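PDB 4WK5: geranyltranstransferase from Thermotoga neapolitana, which probably acts as a magnesium-dependent prenyltransferase of isoprene biosynthesis, joining isoprenoid diphosphates into longer chains as other members of the FPP/GGPP synthase family do. Local coordinates for residues L65-D70 against A196-K201; P143-E148 against F190-S195; V217-Y222 against R285-M290; K209-K214 against L269-S274. One frame throughout, in Å; residues are numbered along the deposited sequence.

The four contacts tie together six helices of the all-helical polyprenyl synthase fold. Contacts 1 and 2 share helix 175-201, which meets helix 59-70 at its C-terminal end and helix 143-166 just before it; their centres are about 11 Å apart, and contact 2 is nested inside the loop that contact 1 closes. Contacts 3 and 4, with centres about 13 Å apart, share the next helix, 206-229, packed against 278-289 and 248-274, and their segments alternate along the chain. Salt bridge Glu148-Lys209 joins contact 2 to contact 4, and the rings of Phe190 and Phe219 join contact 2 to contact 3. Helices 175-201 and 206-229 thus link early and late parts of the chain.

Contact 1 of 4, residues L65-D70 against A196-K201; sequences LTVGED and APFLLK
Val67 and Pro197 meet where helix 59-70 runs beside the last turns of helix 175-201. The short axes approach to 9.1 Å at a crossing angle of -33°, and the closest alpha carbons belong to Gly68 and Pro197. With only hydrogen at its alpha carbon, Gly68 lets the proline ring come down onto the backbone: Pro197 CB lies 3.8 Å from Gly68 CA. One methyl of Val67 does the rest. Val67 CG1, anti to the backbone N (chi1 171°), lies 3.8 Å from Pro197 CG and 3.8 Å from Phe198 CE1, meeting the phenylalanine at the edge of the ring and near its plane. Pro197 suits this place because its compact ring is apolar and rigid; having no N-H, it also leaves the turn before it without a backbone bond, and the helix kinks there. Helix 75-96 adds Leu78 against Pro197, extending the apolar cluster.

The other flank is looser and polar. Glu69 and Asp70 turn to helix 23-36 and to the start of helix 278-289: Glu69 forms salt bridges with Lys24 and Arg279, while Asp70 OD1 accepts a hydrogen bond from Arg279 N and OD2 is hydrogen-bonded to Thr280 OG1. Lys201, on the solvent side, sends its NZ to the carbonyl of Gly72. Charge is therefore kept at the margin, and the interface itself is held by close-fitting carbon surfaces, so that its stability should depend on shape and exclusion of water more than on directional bonds.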
loop_
_atom_site.group_PDB
_atom_site.type_symbol
_atom_site.label_atom_id
_atom_site.label_comp_id
_atom_site.label_asym_id
_atom_site.label_seq_id
_atom_site.Cartn_x
_atom_site.Cartn_y
_atom_site.Cartn_z
ATOM N N LEU A 65 -12.944 17.691 4.646
ATOM C CA LEU A 65 -14.230 18.019 5.249
ATOM C C LEU A 65 -14.704 19.427 4.911
ATOM O O LEU A 65 -15.898 19.637 4.698
ATOM C CB LEU A 65 -14.175 17.849 6.772
ATOM C CG LEU A 65 -13.988 16.412 7.263
ATOM C CD1 LEU A 65 -14.182 16.346 8.776
ATOM C CD2 LEU A 65 -14.953 15.477 6.561
ATOM N N THR A 66 -13.794 20.397 4.867
ATOM C CA THR A 66 -14.237 21.767 4.611
ATOM C C THR A 66 -14.623 21.955 3.146
ATOM O O THR A 66 -15.622 22.608 2.851
ATOM C CB THR A 66 -13.176 22.816 5.012
ATOM O OG1 THR A 66 -12.080 22.788 4.083
ATOM C CG2 THR A 66 -12.690 22.550 6.454
ATOM N N VAL A 67 -13.847 21.375 2.231
ATOM C CA VAL A 67 -14.171 21.477 0.811
ATOM C C VAL A 67 -15.496 20.763 0.548
ATOM O O VAL A 67 -16.381 21.279 -0.148
ATOM C CB VAL A 67 -13.069 20.871 -0.081
ATOM C CG1 VAL A 67 -13.536 20.790 -1.527
ATOM C CG2 VAL A 67 -11.782 21.700 0.023
ATOM N N GLY A 68 -15.635 19.566 1.110
ATOM C CA GLY A 68 -16.865 18.813 0.954
ATOM C C GLY A 68 -18.079 19.529 1.515
ATOM O O GLY A 68 -19.156 19.509 0.914
ATOM N N GLU A 69 -17.920 20.172 2.665
ATOM C CA GLU A 69 -19.043 20.897 3.242
ATOM C C GLU A 69 -19.390 22.102 2.369
ATOM O O GLU A 69 -20.566 22.435 2.195
ATOM C CB GLU A 69 -18.744 21.346 4.670
ATOM C CG GLU A 69 -19.989 21.885 5.387
ATOM C CD GLU A 69 -19.707 22.351 6.799
ATOM O OE1 GLU A 69 -18.523 22.360 7.187
ATOM O OE2 GLU A 69 -20.666 22.710 7.518
ATOM N N ASP A 70 -18.369 22.742 1.802
ATOM C CA ASP A 70 -18.593 23.898 0.936
ATOM C C ASP A 70 -19.413 23.549 -0.312
ATOM O O ASP A 70 -20.167 24.385 -0.802
ATOM C CB ASP A 70 -17.263 24.524 0.508
ATOM C CG ASP A 70 -16.729 25.523 1.518
ATOM O OD1 ASP A 70 -17.521 26.072 2.319
ATOM O OD2 ASP A 70 -15.511 25.788 1.489
ATOM N N ALA A 196 -11.198 14.838 -4.456
ATOM C CA ALA A 196 -12.069 13.771 -3.971
ATOM C C ALA A 196 -13.497 14.250 -3.654
ATOM O O ALA A 196 -14.455 13.601 -4.071
ATOM C CB ALA A 196 -11.442 13.091 -2.746
ATOM N N PRO A 197 -13.657 15.388 -2.936
ATOM C CA PRO A 197 -15.048 15.799 -2.702
ATOM C C PRO A 197 -15.776 16.144 -3.997
ATOM O O PRO A 197 -16.973 15.870 -4.109
ATOM C CB PRO A 197 -14.912 17.054 -1.822
ATOM C CG PRO A 197 -13.562 16.971 -1.224
ATOM C CD PRO A 197 -12.704 16.269 -2.237
ATOM N N PHE A 198 -15.074 16.755 -4.951
ATOM C CA PHE A 198 -15.698 17.108 -6.227
ATOM C C PHE A 198 -16.112 15.837 -6.975
ATOM O O PHE A 198 -17.148 15.812 -7.645
ATOM C CB PHE A 198 -14.760 17.969 -7.082
ATOM C CG PHE A 198 -14.810 19.436 -6.748
ATOM C CD1 PHE A 198 -14.305 19.909 -5.545
ATOM C CD2 PHE A 198 -15.378 20.342 -7.628
ATOM C CE1 PHE A 198 -14.358 21.257 -5.231
ATOM C CE2 PHE A 198 -15.431 21.684 -7.325
ATOM C CZ PHE A 198 -14.923 22.145 -6.125
ATOM N N LEU A 199 -15.317 14.776 -6.846
ATOM C CA LEU A 199 -15.686 13.482 -7.423
ATOM C C LEU A 199 -16.945 12.930 -6.760
ATOM O O LEU A 199 -17.853 12.446 -7.441
ATOM C CB LEU A 199 -14.537 12.470 -7.293
ATOM C CG LEU A 199 -13.466 12.547 -8.389
ATOM C CD1 LEU A 199 -12.210 11.776 -7.996
ATOM C CD2 LEU A 199 -14.021 12.047 -9.722
ATOM N N LEU A 200 -17.001 13.012 -5.435
ATOM C CA LEU A 200 -18.161 12.534 -4.683
ATOM C C LEU A 200 -19.440 13.272 -5.074
ATOM O O LEU A 200 -20.526 12.690 -5.059
ATOM C CB LEU A 200 -17.925 12.677 -3.180
ATOM C CG LEU A 200 -16.769 11.856 -2.606
ATOM C CD1 LEU A 200 -16.680 12.015 -1.102
ATOM C CD2 LEU A 200 -16.958 10.411 -2.970
ATOM N N LYS A 201 -19.304 14.551 -5.421
ATOM C CA LYS A 201 -20.453 15.403 -5.742
ATOM C C LYS A 201 -20.799 15.353 -7.231
ATOM O O LYS A 201 -21.875 15.796 -7.640
ATOM C CB LYS A 201 -20.178 16.848 -5.310
ATOM C CG LYS A 201 -21.391 17.778 -5.345
ATOM C CD LYS A 201 -22.451 17.347 -4.342
ATOM C CE LYS A 201 -23.615 18.324 -4.298
ATOM N NZ LYS A 201 -24.658 17.870 -3.334
#

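Contact 2 of 4, residues P143-E148 against F190-S195; sequences PKLFEE and FAFCFS
Two antiparallel neighbours of the helical bundle, 143-166 and 175-201, meet here through the ring of Phe192, which bridges an axis separation of 11.6 Å. A spacing this wide suits a large aromatic residue. With CG anti to the backbone N (chi1 -179°), the ring reaches across to the start of helix 143-166. Leu145 CD1 packs 3.8 Å from Phe192 CZ, and Glu148 CG lies at the ring edge, in its plane, 3.7 Å from Phe192 CD1. The methylenes of Glu148 thus serve as apolar surface, and its chain bends at chi2 to carry the carboxylate past the ring, nearly coplanar with it.

Beyond the ring, one water donates to both Glu148 OE2, at 2.7 Å, and Ser195 OG, at 2.9 Å. Ser195 OG in turn donates to Ala191 O, from above the carbonyl plane, so that this oxygen accepts from both the N and the OG of Ser195. Lys209 of helix 206-229 makes a salt bridge with Glu148 OE2, drawing a third helix to the site. Phe149 meets the Phe192 ring edge-to-face, and Val81 of helix 75-96 packs on it. This is side-to-side packing of antiparallel helices, as in the all-alpha isoprenoid synthase fold.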
loop_
_atom_site.group_PDB
_atom_site.type_symbol
_atom_site.label_atom_id
_atom_site.label_comp_id
_atom_site.label_asym_id
_atom_site.label_seq_id
_atom_site.Cartn_x
_atom_site.Cartn_y
_atom_site.Cartn_z
ATOM N N PRO A 143 -15.765 4.223 -8.514
ATOM C CA PRO A 143 -14.608 3.712 -9.272
ATOM C C PRO A 143 -13.539 4.747 -9.600
ATOM O O PRO A 143 -12.326 4.464 -9.480
ATOM C CB PRO A 143 -15.240 3.195 -10.566
ATOM C CG PRO A 143 -16.633 2.833 -10.172
ATOM C CD PRO A 143 -17.040 3.879 -9.170
ATOM N N LYS A 144 -13.978 5.930 -10.026
ATOM C CA LYS A 144 -13.020 6.963 -10.354
ATOM C C LYS A 144 -12.251 7.371 -9.099
ATOM O O LYS A 144 -11.074 7.724 -9.198
ATOM C CB LYS A 144 -13.707 8.171 -10.998
ATOM C CG LYS A 144 -14.216 7.869 -12.402
ATOM C CD LYS A 144 -14.965 9.043 -13.019
ATOM C CE LYS A 144 -15.355 8.728 -14.456
ATOM N NZ LYS A 144 -16.114 9.834 -15.102
ATOM N N LEU A 145 -12.887 7.299 -7.930
ATOM C CA LEU A 145 -12.191 7.681 -6.696
ATOM C C LEU A 145 -11.060 6.703 -6.353
ATOM O O LEU A 145 -9.961 7.123 -5.963
ATOM C CB LEU A 145 -13.169 7.780 -5.522
ATOM C CG LEU A 145 -12.575 8.276 -4.204
ATOM C CD1 LEU A 145 -12.400 9.781 -4.241
ATOM C CD2 LEU A 145 -13.432 7.860 -3.012
ATOM N N PHE A 146 -11.348 5.407 -6.506
ATOM C CA PHE A 146 -10.359 4.349 -6.285
ATOM C C PHE A 146 -9.135 4.620 -7.128
ATOM O O PHE A 146 -7.997 4.621 -6.646
ATOM C CB PHE A 146 -10.906 2.962 -6.660
ATOM C CG PHE A 146 -12.205 2.600 -6.007
ATOM C CD1 PHE A 146 -12.659 3.271 -4.885
ATOM C CD2 PHE A 146 -12.963 1.555 -6.512
ATOM C CE1 PHE A 146 -13.852 2.922 -4.291
ATOM C CE2 PHE A 146 -14.156 1.200 -5.924
ATOM C CZ PHE A 146 -14.604 1.889 -4.813
ATOM N N GLU A 147 -9.393 4.835 -8.411
ATOM C CA GLU A 147 -8.339 5.061 -9.392
ATOM C C GLU A 147 -7.533 6.316 -9.052
ATOM O O GLU A 147 -6.292 6.304 -9.049
ATOM C CB GLU A 147 -8.960 5.174 -10.791
ATOM C CG GLU A 147 -7.996 4.956 -11.937
ATOM C CD GLU A 147 -8.714 4.873 -13.277
ATOM O OE1 GLU A 147 -9.807 4.267 -13.335
ATOM O OE2 GLU A 147 -8.185 5.418 -14.268
ATOM N N GLU A 148 -8.241 7.389 -8.721
ATOM C CA GLU A 148 -7.578 8.650 -8.398
ATOM C C GLU A 148 -6.714 8.525 -7.153
ATOM O O GLU A 148 -5.594 9.031 -7.115
ATOM C CB GLU A 148 -8.612 9.761 -8.208
ATOM C CG GLU A 148 -8.030 11.144 -8.029
ATOM C CD GLU A 148 -7.526 11.744 -9.334
ATOM O OE1 GLU A 148 -7.849 11.198 -10.412
ATOM O OE2 GLU A 148 -6.810 12.765 -9.281
ATOM N N PHE A 190 -2.447 16.800 -1.440
ATOM C CA PHE A 190 -3.337 17.956 -1.272
ATOM C C PHE A 190 -4.260 18.109 -2.473
ATOM O O PHE A 190 -5.416 18.480 -2.320
ATOM C CB PHE A 190 -2.535 19.242 -1.038
ATOM C CG PHE A 190 -2.080 19.412 0.394
ATOM C CD1 PHE A 190 -2.990 19.759 1.390
ATOM C CD2 PHE A 190 -0.749 19.222 0.740
ATOM C CE1 PHE A 190 -2.571 19.911 2.716
ATOM C CE2 PHE A 190 -0.321 19.368 2.047
ATOM C CZ PHE A 190 -1.235 19.720 3.044
ATOM N N ALA A 191 -3.770 17.809 -3.673
ATOM C CA ALA A 191 -4.634 17.881 -4.846
ATOM C C ALA A 191 -5.803 16.903 -4.691
ATOM O O ALA A 191 -6.947 17.196 -5.078
ATOM C CB ALA A 191 -3.841 17.580 -6.112
ATOM N N PHE A 192 -5.511 15.732 -4.124
ATOM C CA PHE A 192 -6.544 14.732 -3.911
ATOM C C PHE A 192 -7.555 15.218 -2.873
ATOM O O PHE A 192 -8.750 14.933 -2.999
ATOM C CB PHE A 192 -5.933 13.390 -3.483
ATOM C CG PHE A 192 -6.951 12.305 -3.279
ATOM C CD1 PHE A 192 -7.462 11.600 -4.363
ATOM C CD2 PHE A 192 -7.411 11.994 -2.001
ATOM C CE1 PHE A 192 -8.412 10.594 -4.170
ATOM C CE2 PHE A 192 -8.354 10.993 -1.806
ATOM C CZ PHE A 192 -8.852 10.296 -2.888
ATOM N N CYS A 193 -7.093 15.963 -1.870
ATOM C CA CYS A 193 -8.011 16.510 -0.860
ATOM C C CYS A 193 -9.049 17.433 -1.485
ATOM O O CYS A 193 -10.171 17.492 -1.008
ATOM C CB CYS A 193 -7.265 17.268 0.237
ATOM S SG CYS A 193 -6.256 16.213 1.282
ATOM N N PHE A 194 -8.666 18.163 -2.535
ATOM C CA PHE A 194 -9.610 18.974 -3.311
ATOM C C PHE A 194 -10.422 18.153 -4.320
ATOM O O PHE A 194 -11.629 18.351 -4.461
ATOM C CB PHE A 194 -8.854 20.086 -4.052
ATOM C CG PHE A 194 -8.489 21.257 -3.189
ATOM C CD1 PHE A 194 -9.389 22.297 -3.000
ATOM C CD2 PHE A 194 -7.243 21.346 -2.594
ATOM C CE1 PHE A 194 -9.055 23.382 -2.213
ATOM C CE2 PHE A 194 -6.902 22.431 -1.807
ATOM C CZ PHE A 194 -7.807 23.451 -1.618
ATOM N N SER A 195 -9.752 17.245 -5.025
ATOM C CA SER A 195 -10.380 16.435 -6.076
ATOM C C SER A 195 -11.483 15.516 -5.561
ATOM O O SER A 195 -12.561 15.408 -6.157
ATOM C CB SER A 195 -9.323 15.571 -6.784
ATOM O OG SER A 195 -8.374 16.362 -7.464
HETATM O O HOH W 1 -6.240 14.436 -7.251
#

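Contact 3 of 4, residues V217-Y222 against R285-M290; sequences VAFQIY and RNLKKM
The hydroxyl of Tyr222 is hydrogen-bonded to Asp262 OD1 of helix 248-274, and the CE methylene of Lys288 packs against the same oxygen, 3.4 Å from Tyr222 OH. In this part of the isoprenoid synthase fold, helix 206-229 faces the C-terminal helix of the chain, 278-289, with the nearest CA atoms, those of Tyr222 and Lys288, 9.2 Å apart and long side chains doing the bridging. Tyrosine suits the position because its long ring covers much of that distance and Lys288 the rest, while its hydroxyl still offers a polar end for Asp262. Lysine is equally apt at this exposed position: CG anti to the backbone N (chi1 -167°) and a chain extended as far as CE bring its aliphatic part over to the phenol oxygen, and the bend at chi4 (-76°) then leaves Lys288 NZ farther from the hydroxyl than CE.

One turn earlier, Phe219 makes the apolar half of the contact with Leu287, a looser meeting than the first. Phe219 also meets the ring of Phe190 from helix 175-201, and Leu287 rests in addition on Tyr265 and Ile59, so both belong to a largely apolar patch where five helices meet. The branched leucine presents its CD2 methyl near the plane of the phenylalanine ring, at the edge, with Leu287 CD2 4.4 Å from Phe219 CE1.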
loop_
_atom_site.group_PDB
_atom_site.type_symbol
_atom_site.label_atom_id
_atom_site.label_comp_id
_atom_site.label_asym_id
_atom_site.label_seq_id
_atom_site.Cartn_x
_atom_site.Cartn_y
_atom_site.Cartn_z
ATOM N N VAL A 217 2.735 22.637 -2.787
ATOM C CA VAL A 217 4.101 23.112 -2.955
ATOM C C VAL A 217 4.388 24.257 -1.970
ATOM O O VAL A 217 5.439 24.281 -1.324
ATOM C CB VAL A 217 4.373 23.572 -4.408
ATOM C CG1 VAL A 217 5.730 24.251 -4.504
ATOM C CG2 VAL A 217 4.320 22.368 -5.338
ATOM N N ALA A 218 3.443 25.187 -1.843
ATOM C CA ALA A 218 3.587 26.303 -0.907
ATOM C C ALA A 218 3.698 25.803 0.531
ATOM O O ALA A 218 4.512 26.298 1.316
ATOM C CB ALA A 218 2.408 27.274 -1.044
ATOM N N PHE A 219 2.877 24.810 0.860
ATOM C CA PHE A 219 2.888 24.188 2.182
ATOM C C PHE A 219 4.272 23.618 2.507
ATOM O O PHE A 219 4.793 23.815 3.610
ATOM C CB PHE A 219 1.808 23.100 2.244
ATOM C CG PHE A 219 1.561 22.530 3.620
ATOM C CD1 PHE A 219 0.650 23.133 4.480
ATOM C CD2 PHE A 219 2.201 21.367 4.032
ATOM C CE1 PHE A 219 0.395 22.606 5.732
ATOM C CE2 PHE A 219 1.955 20.829 5.286
ATOM C CZ PHE A 219 1.050 21.449 6.141
ATOM N N GLN A 220 4.875 22.909 1.554
ATOM C CA GLN A 220 6.185 22.303 1.793
ATOM C C GLN A 220 7.273 23.374 1.932
ATOM O O GLN A 220 8.181 23.227 2.750
ATOM C CB GLN A 220 6.553 21.303 0.680
ATOM C CG GLN A 220 7.832 20.508 0.984
ATOM C CD GLN A 220 8.089 19.340 0.034
ATOM O OE1 GLN A 220 7.202 18.903 -0.702
ATOM N NE2 GLN A 220 9.322 18.834 0.048
ATOM N N ILE A 221 7.176 24.454 1.154
ATOM C CA ILE A 221 8.152 25.549 1.259
ATOM C C ILE A 221 8.054 26.213 2.623
ATOM O O ILE A 221 9.069 26.491 3.258
ATOM C CB ILE A 221 7.947 26.626 0.167
ATOM C CG1 ILE A 221 8.234 26.041 -1.217
ATOM C CG2 ILE A 221 8.838 27.856 0.434
ATOM C CD1 ILE A 221 7.766 26.918 -2.356
ATOM N N TYR A 222 6.830 26.461 3.077
ATOM C CA TYR A 222 6.641 27.054 4.395
ATOM C C TYR A 222 7.233 26.149 5.470
ATOM O O TYR A 222 7.831 26.633 6.427
ATOM C CB TYR A 222 5.163 27.315 4.686
ATOM C CG TYR A 222 4.576 28.489 3.937
ATOM C CD1 TYR A 222 5.308 29.650 3.723
ATOM C CD2 TYR A 222 3.283 28.429 3.435
ATOM C CE1 TYR A 222 4.749 30.733 3.032
ATOM C CE2 TYR A 222 2.726 29.489 2.752
ATOM C CZ TYR A 222 3.457 30.632 2.545
ATOM O OH TYR A 222 2.885 31.676 1.857
ATOM N N ARG A 285 -7.013 30.544 5.224
ATOM C CA ARG A 285 -6.594 31.890 5.584
ATOM C C ARG A 285 -6.035 31.911 7.003
ATOM O O ARG A 285 -4.977 32.491 7.251
ATOM C CB ARG A 285 -7.755 32.876 5.462
ATOM C CG ARG A 285 -7.345 34.336 5.559
ATOM C CD ARG A 285 -8.568 35.225 5.640
ATOM N NE ARG A 285 -9.528 34.698 6.606
ATOM C CZ ARG A 285 -10.722 35.229 6.848
ATOM N NH1 ARG A 285 -11.112 36.315 6.196
ATOM N NH2 ARG A 285 -11.522 34.672 7.747
ATOM N N ASN A 286 -6.740 31.274 7.933
ATOM C CA ASN A 286 -6.279 31.218 9.317
ATOM C C ASN A 286 -5.069 30.307 9.475
ATOM O O ASN A 286 -4.295 30.443 10.421
ATOM C CB ASN A 286 -7.406 30.761 10.245
ATOM C CG ASN A 286 -8.549 31.758 10.306
ATOM O OD1 ASN A 286 -9.718 31.392 10.182
ATOM N ND2 ASN A 286 -8.214 33.031 10.497
ATOM N N LEU A 287 -4.906 29.388 8.531
ATOM C CA LEU A 287 -3.780 28.466 8.545
ATOM C C LEU A 287 -2.470 29.175 8.194
ATOM O O LEU A 287 -1.415 28.819 8.719
ATOM C CB LEU A 287 -4.044 27.303 7.579
ATOM C CG LEU A 287 -3.177 26.040 7.579
ATOM C CD1 LEU A 287 -3.942 24.931 6.888
ATOM C CD2 LEU A 287 -1.840 26.242 6.878
ATOM N N LYS A 288 -2.531 30.174 7.315
ATOM C CA LYS A 288 -1.312 30.859 6.875
ATOM C C LYS A 288 -0.632 31.622 8.012
ATOM O O LYS A 288 0.592 31.771 8.018
ATOM C CB LYS A 288 -1.599 31.820 5.718
ATOM C CG LYS A 288 -0.324 32.309 5.031
ATOM C CD LYS A 288 -0.603 33.241 3.868
ATOM C CE LYS A 288 0.687 33.854 3.338
ATOM N NZ LYS A 288 1.199 34.939 4.220
ATOM N N LYS A 289 -1.421 32.109 8.965
ATOM C CA LYS A 289 -0.856 32.736 10.155
ATOM C C LYS A 289 0.032 31.726 10.877
ATOM O O LYS A 289 1.155 32.038 11.274
ATOM C CB LYS A 289 -1.960 33.247 11.081
ATOM N N MET A 290 -0.476 30.507 11.018
ATOM C CA MET A 290 0.271 29.418 11.632
ATOM C C MET A 290 1.208 28.758 10.622
ATOM O O MET A 290 2.344 29.193 10.436
ATOM C CB MET A 290 -0.690 28.380 12.213
ATOM C CG MET A 290 -1.763 28.972 13.111
ATOM S SD MET A 290 -3.152 27.853 13.371
ATOM C CE MET A 290 -3.827 28.506 14.899
#

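Contact 4 of 4, residues K209-K214 against L269-S274; sequences KKLGEK and LEALES
Apolar packing of Leu211 against Ala271 and Leu272 joins helices 206-229 and 248-274. Leu211 straddles the methyl of Ala271: CD2 lies 3.7 Å from Ala271 CB and CD1 3.8 Å from the same CB, so that both branches rest on one methyl. With CG anti to the carbonyl carbon (chi1 -70°), the isobutyl group is aimed at the neighbouring helix, and Leu211 CD1 also approaches Leu272 CD2 at 4.2 Å. Alanine suits this place because its short side chain leaves room for the forked leucine. Leu272 reaches further, to Phe194 of helix 175-201 and to Leu284 and Thr280 of helix 278-289.

These segments belong to the C-terminal part of the all-helical polyprenyl synthase fold, where helix 206-229 packs against both 175-201 and 248-274.

Hydrogen bonding stays within each helix. Near the end of helix 248-274, Ser274 OG donates to Glu270 O at 2.8 Å, tilted 32° from the carbonyl plane, while Ser274 N reaches the same oxygen from the opposite face. Serine can thus satisfy its hydroxyl on its own helix at an exposed position.

A charged pair flanks the packing: Lys214 forms a salt bridge with Glu267, one turn before Ala271.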
loop_
_atom_site.group_PDB
_atom_site.type_symbol
_atom_site.label_atom_id
_atom_site.label_comp_id
_atom_site.label_asym_id
_atom_site.label_seq_id
_atom_site.Cartn_x
_atom_site.Cartn_y
_atom_site.Cartn_z
ATOM N N LYS A 209 -8.005 20.592 -8.592
ATOM C CA LYS A 209 -6.862 19.694 -8.423
ATOM C C LYS A 209 -5.554 20.469 -8.603
ATOM O O LYS A 209 -4.572 20.259 -7.872
ATOM C CB LYS A 209 -6.939 18.528 -9.411
ATOM C CG LYS A 209 -5.833 17.503 -9.248
ATOM C CD LYS A 209 -5.963 16.383 -10.269
ATOM C CE LYS A 209 -4.815 15.393 -10.149
ATOM N NZ LYS A 209 -4.957 14.245 -11.091
ATOM N N LYS A 210 -5.564 21.377 -9.577
ATOM C CA LYS A 210 -4.455 22.293 -9.815
ATOM C C LYS A 210 -4.213 23.175 -8.590
ATOM O O LYS A 210 -3.074 23.455 -8.222
ATOM C CB LYS A 210 -4.746 23.147 -11.048
ATOM C CG LYS A 210 -3.519 23.550 -11.850
ATOM C CD LYS A 210 -3.932 24.330 -13.093
ATOM C CE LYS A 210 -2.742 24.658 -13.975
ATOM N NZ LYS A 210 -3.015 25.835 -14.848
ATOM N N LEU A 211 -5.300 23.600 -7.954
ATOM C CA LEU A 211 -5.226 24.379 -6.720
ATOM C C LEU A 211 -4.528 23.626 -5.598
ATOM O O LEU A 211 -3.660 24.172 -4.916
ATOM C CB LEU A 211 -6.623 24.780 -6.253
ATOM C CG LEU A 211 -7.388 25.817 -7.064
ATOM C CD1 LEU A 211 -8.651 26.197 -6.301
ATOM C CD2 LEU A 211 -6.529 27.045 -7.362
ATOM N N GLY A 212 -4.908 22.367 -5.399
ATOM C CA GLY A 212 -4.323 21.583 -4.333
ATOM C C GLY A 212 -2.842 21.356 -4.535
ATOM O O GLY A 212 -2.064 21.363 -3.579
ATOM N N GLU A 213 -2.439 21.143 -5.784
ATOM C CA GLU A 213 -1.025 20.953 -6.060
ATOM C C GLU A 213 -0.214 22.192 -5.702
ATOM O O GLU A 213 0.823 22.084 -5.044
ATOM C CB GLU A 213 -0.788 20.583 -7.519
ATOM C CG GLU A 213 0.596 20.000 -7.729
ATOM C CD GLU A 213 1.051 20.067 -9.164
ATOM O OE1 GLU A 213 0.516 19.298 -9.992
ATOM O OE2 GLU A 213 1.954 20.878 -9.458
ATOM N N LYS A 214 -0.684 23.370 -6.114
ATOM C CA LYS A 214 0.028 24.594 -5.785
ATOM C C LYS A 214 0.018 24.853 -4.281
ATOM O O LYS A 214 1.038 25.254 -3.716
ATOM C CB LYS A 214 -0.551 25.796 -6.543
ATOM C CG LYS A 214 -0.373 25.675 -8.042
ATOM C CD LYS A 214 -0.456 27.033 -8.726
ATOM C CE LYS A 214 0.522 27.101 -9.892
ATOM N NZ LYS A 214 0.592 28.460 -10.493
ATOM N N LEU A 269 -6.036 31.062 -2.321
ATOM C CA LEU A 269 -7.042 31.779 -1.534
ATOM C C LEU A 269 -8.025 32.538 -2.421
ATOM O O LEU A 269 -9.238 32.493 -2.199
ATOM C CB LEU A 269 -6.380 32.749 -0.553
ATOM C CG LEU A 269 -5.677 32.099 0.641
ATOM C CD1 LEU A 269 -5.018 33.170 1.500
ATOM C CD2 LEU A 269 -6.647 31.257 1.455
ATOM N N GLU A 270 -7.497 33.230 -3.426
ATOM C CA GLU A 270 -8.329 34.049 -4.298
ATOM C C GLU A 270 -9.280 33.189 -5.118
ATOM O O GLU A 270 -10.433 33.570 -5.317
ATOM C CB GLU A 270 -7.468 34.920 -5.213
ATOM C CG GLU A 270 -6.792 36.067 -4.478
ATOM C CD GLU A 270 -6.221 37.113 -5.415
ATOM O OE1 GLU A 270 -6.654 37.167 -6.585
ATOM O OE2 GLU A 270 -5.345 37.888 -4.975
ATOM N N ALA A 271 -8.802 32.033 -5.580
ATOM C CA ALA A 271 -9.667 31.090 -6.284
ATOM C C ALA A 271 -10.779 30.572 -5.372
ATOM O O ALA A 271 -11.940 30.512 -5.784
ATOM C CB ALA A 271 -8.848 29.922 -6.839
ATOM N N LEU A 272 -10.427 30.201 -4.141
ATOM C CA LEU A 272 -11.414 29.693 -3.177
ATOM C C LEU A 272 -12.490 30.745 -2.878
ATOM O O LEU A 272 -13.683 30.441 -2.850
ATOM C CB LEU A 272 -10.732 29.259 -1.876
ATOM C CG LEU A 272 -9.713 28.122 -1.986
ATOM C CD1 LEU A 272 -9.057 27.866 -0.629
ATOM C CD2 LEU A 272 -10.365 26.864 -2.515
ATOM N N GLU A 273 -12.057 31.976 -2.644
ATOM C CA GLU A 273 -12.989 33.065 -2.364
ATOM C C GLU A 273 -13.901 33.305 -3.562
ATOM O O GLU A 273 -15.117 33.402 -3.408
ATOM C CB GLU A 273 -12.237 34.339 -1.995
ATOM C CG GLU A 273 -13.145 35.439 -1.465
ATOM C CD GLU A 273 -12.385 36.513 -0.717
ATOM O OE1 GLU A 273 -12.932 37.049 0.272
ATOM O OE2 GLU A 273 -11.243 36.821 -1.116
ATOM N N SER A 274 -13.311 33.365 -4.753
ATOM C CA SER A 274 -14.068 33.576 -5.994
ATOM C C SER A 274 -15.145 32.522 -6.242
ATOM O O SER A 274 -16.202 32.827 -6.817
ATOM C CB SER A 274 -13.124 33.601 -7.198
ATOM O OG SER A 274 -12.262 34.718 -7.139
#